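PDB 6OEW: cytidylyltransferase from Leptospira borgpetersenii serovar Hardjo-bovis, which probably transfers a cytidylyl group from CTP to an acceptor in a metal-dependent nucleotidyltransferase reaction. Local coordinates for residues I131-N136 / H171-V176. Sequence-based numbering, arbitrary orientation.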
loop_
_atom_site.group_PDB
_atom_site.type_symbol
_atom_site.label_atom_id
_atom_site.label_comp_id
_atom_site.label_asym_id
_atom_site.label_seq_id
_atom_site.Cartn_x
_atom_site.Cartn_y
_atom_site.Cartn_z
ATOM N N ILE A 131 -9.010 18.384 -4.885
ATOM C CA ILE A 131 -8.934 17.075 -4.238
ATOM C C ILE A 131 -7.869 17.142 -3.160
ATOM O O ILE A 131 -6.758 17.623 -3.403
ATOM C CB ILE A 131 -8.593 15.932 -5.217
ATOM C CG1 ILE A 131 -9.589 15.866 -6.375
ATOM C CG2 ILE A 131 -8.521 14.584 -4.462
ATOM C CD1 ILE A 131 -9.335 14.736 -7.355
ATOM N N GLU A 132 -8.201 16.666 -1.970
ATOM C CA GLU A 132 -7.181 16.508 -0.952
ATOM C C GLU A 132 -7.023 15.058 -0.526
ATOM O O GLU A 132 -6.030 14.734 0.137
ATOM C CB GLU A 132 -7.490 17.384 0.267
ATOM C CG GLU A 132 -8.827 17.130 0.901
ATOM C CD GLU A 132 -9.169 18.181 1.952
ATOM O OE1 GLU A 132 -8.250 18.909 2.401
ATOM O OE2 GLU A 132 -10.353 18.280 2.332
ATOM N N PHE A 133 -7.943 14.184 -0.931
ATOM C CA PHE A 133 -7.897 12.772 -0.555
ATOM C C PHE A 133 -8.480 11.939 -1.689
ATOM O O PHE A 133 -9.651 12.105 -2.051
ATOM C CB PHE A 133 -8.688 12.568 0.730
ATOM C CG PHE A 133 -8.500 11.217 1.362
ATOM C CD1 PHE A 133 -7.674 11.078 2.455
ATOM C CD2 PHE A 133 -9.181 10.108 0.886
ATOM C CE1 PHE A 133 -7.504 9.832 3.075
ATOM C CE2 PHE A 133 -9.026 8.858 1.493
ATOM C CZ PHE A 133 -8.183 8.716 2.570
ATOM N N LEU A 134 -7.671 11.040 -2.240
ATOM C CA LEU A 134 -8.097 10.127 -3.298
ATOM C C LEU A 134 -7.824 8.701 -2.820
ATOM O O LEU A 134 -6.706 8.399 -2.390
ATOM C CB LEU A 134 -7.355 10.410 -4.610
ATOM C CG LEU A 134 -7.683 9.509 -5.815
ATOM C CD1 LEU A 134 -9.150 9.631 -6.219
ATOM C CD2 LEU A 134 -6.769 9.717 -7.010
ATOM N N THR A 135 -8.838 7.834 -2.894
ATOM C CA THR A 135 -8.675 6.428 -2.503
ATOM C C THR A 135 -9.306 5.528 -3.553
ATOM O O THR A 135 -10.227 5.927 -4.268
ATOM C CB THR A 135 -9.302 6.141 -1.103
ATOM O OG1 THR A 135 -9.180 4.745 -0.771
ATOM C CG2 THR A 135 -10.774 6.517 -1.059
ATOM N N ASN A 136 -8.787 4.303 -3.662
ATOM C CA ASN A 136 -9.442 3.244 -4.419
ATOM C C ASN A 136 -9.933 2.126 -3.503
ATOM O O ASN A 136 -10.288 1.047 -3.988
ATOM C CB ASN A 136 -8.490 2.673 -5.487
ATOM C CG ASN A 136 -7.381 1.791 -4.864
ATOM O OD1 ASN A 136 -7.238 1.706 -3.615
ATOM N ND2 ASN A 136 -6.604 1.137 -5.717
ATOM N N HIS A 171 -4.794 3.935 12.122
ATOM C CA HIS A 171 -5.225 3.664 10.756
ATOM C C HIS A 171 -5.242 4.884 9.856
ATOM O O HIS A 171 -5.378 4.723 8.638
ATOM C CB HIS A 171 -6.601 3.008 10.769
ATOM C CG HIS A 171 -6.568 1.657 11.400
ATOM N ND1 HIS A 171 -5.962 0.582 10.789
ATOM C CD2 HIS A 171 -6.967 1.228 12.624
ATOM C CE1 HIS A 171 -6.039 -0.469 11.588
ATOM N NE2 HIS A 171 -6.643 -0.102 12.707
ATOM N N ILE A 172 -5.130 6.083 10.433
ATOM C CA ILE A 172 -4.982 7.360 9.734
ATOM C C ILE A 172 -6.293 7.821 9.108
ATOM O O ILE A 172 -6.826 8.869 9.480
ATOM C CB ILE A 172 -3.885 7.326 8.653
ATOM C CG1 ILE A 172 -2.528 6.968 9.260
ATOM C CG2 ILE A 172 -3.813 8.707 7.984
ATOM C CD1 ILE A 172 -1.377 7.024 8.251
ATOM N N VAL A 173 -6.821 7.048 8.167
ATOM C CA VAL A 173 -7.947 7.479 7.341
ATOM C C VAL A 173 -9.344 7.369 7.951
ATOM O O VAL A 173 -10.249 8.000 7.392
ATOM C CB VAL A 173 -7.953 6.711 6.012
ATOM C CG1 VAL A 173 -6.655 6.914 5.286
ATOM C CG2 VAL A 173 -8.270 5.233 6.274
ATOM N N PRO A 174 -9.609 6.619 9.047
ATOM C CA PRO A 174 -11.018 6.383 9.420
ATOM C C PRO A 174 -11.861 7.635 9.558
ATOM O O PRO A 174 -13.038 7.619 9.177
ATOM C CB PRO A 174 -10.902 5.657 10.770
ATOM C CG PRO A 174 -9.661 4.952 10.676
ATOM C CD PRO A 174 -8.730 5.873 9.975
ATOM N N TYR A 175 -11.311 8.713 10.113
ATOM C CA TYR A 175 -12.111 9.923 10.249
ATOM C C TYR A 175 -12.514 10.470 8.881
ATOM O O TYR A 175 -13.619 11.002 8.730
ATOM C CB TYR A 175 -11.362 10.984 11.054
ATOM C CG TYR A 175 -12.188 12.226 11.324
ATOM C CD1 TYR A 175 -12.925 12.354 12.492
ATOM C CD2 TYR A 175 -12.250 13.266 10.388
ATOM C CE1 TYR A 175 -13.688 13.488 12.747
ATOM C CE2 TYR A 175 -13.016 14.401 10.634
ATOM C CZ TYR A 175 -13.727 14.504 11.802
ATOM O OH TYR A 175 -14.479 15.623 12.039
ATOM N N VAL A 176 -11.638 10.347 7.874
ATOM C CA VAL A 176 -11.992 10.815 6.528
ATOM C C VAL A 176 -13.128 9.971 5.971
ATOM O O VAL A 176 -14.143 10.494 5.493
ATOM C CB VAL A 176 -10.772 10.790 5.591
ATOM C CG1 VAL A 176 -11.218 11.065 4.126
ATOM C CG2 VAL A 176 -9.745 11.823 6.010
#
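The ring of F133 is met by two valines in two different ways, V176 over a face and V173 at its edge, and the pair illustrates how one aromatic residue on a strand can touch two residues three positions apart in the sequence. The face contact is a CH-pi interaction. V176 CG1 lies 3.8 Å from the centroid of the F133 ring and only 6° off the ring normal, so the methyl sits almost exactly above the centre, nearly equidistant from the ring carbons; its nearest is F133 CG, at 3.9 Å. V176 CG2 lies toward the F133 CD1–CE1 side. With V176 CG1 anti to its backbone N (chi1 171°), the methyl reaches out to meet a phenyl ring arriving from the opposite direction.

The edge contact is plain apolar packing. V173 CG1 touches F133 CZ at 3.6 Å, close to the ring plane, while the two side chains cross at about a right angle. Because F133 CG is anti to its own backbone N (chi1 -169°), the ring extends outward from the strand and its far end reaches V173. Within its own strand, T135 CG2 also lies at the ring edge.

No hydrogen bond joins the two segments, and all three touching residues are buried. L155 and L159 of helix 153-162 add to the apolar surroundings, touching F133 and V176 respectively, and V176 also packs on F185 of the neighbouring strand. The arrangement is typical of the layered alpha/beta GT-A-like fold of cytidylyltransferases, in which helices pack on a central mixed sheet: here strand 133-135 meets V173 and, in helix 174-178, V176.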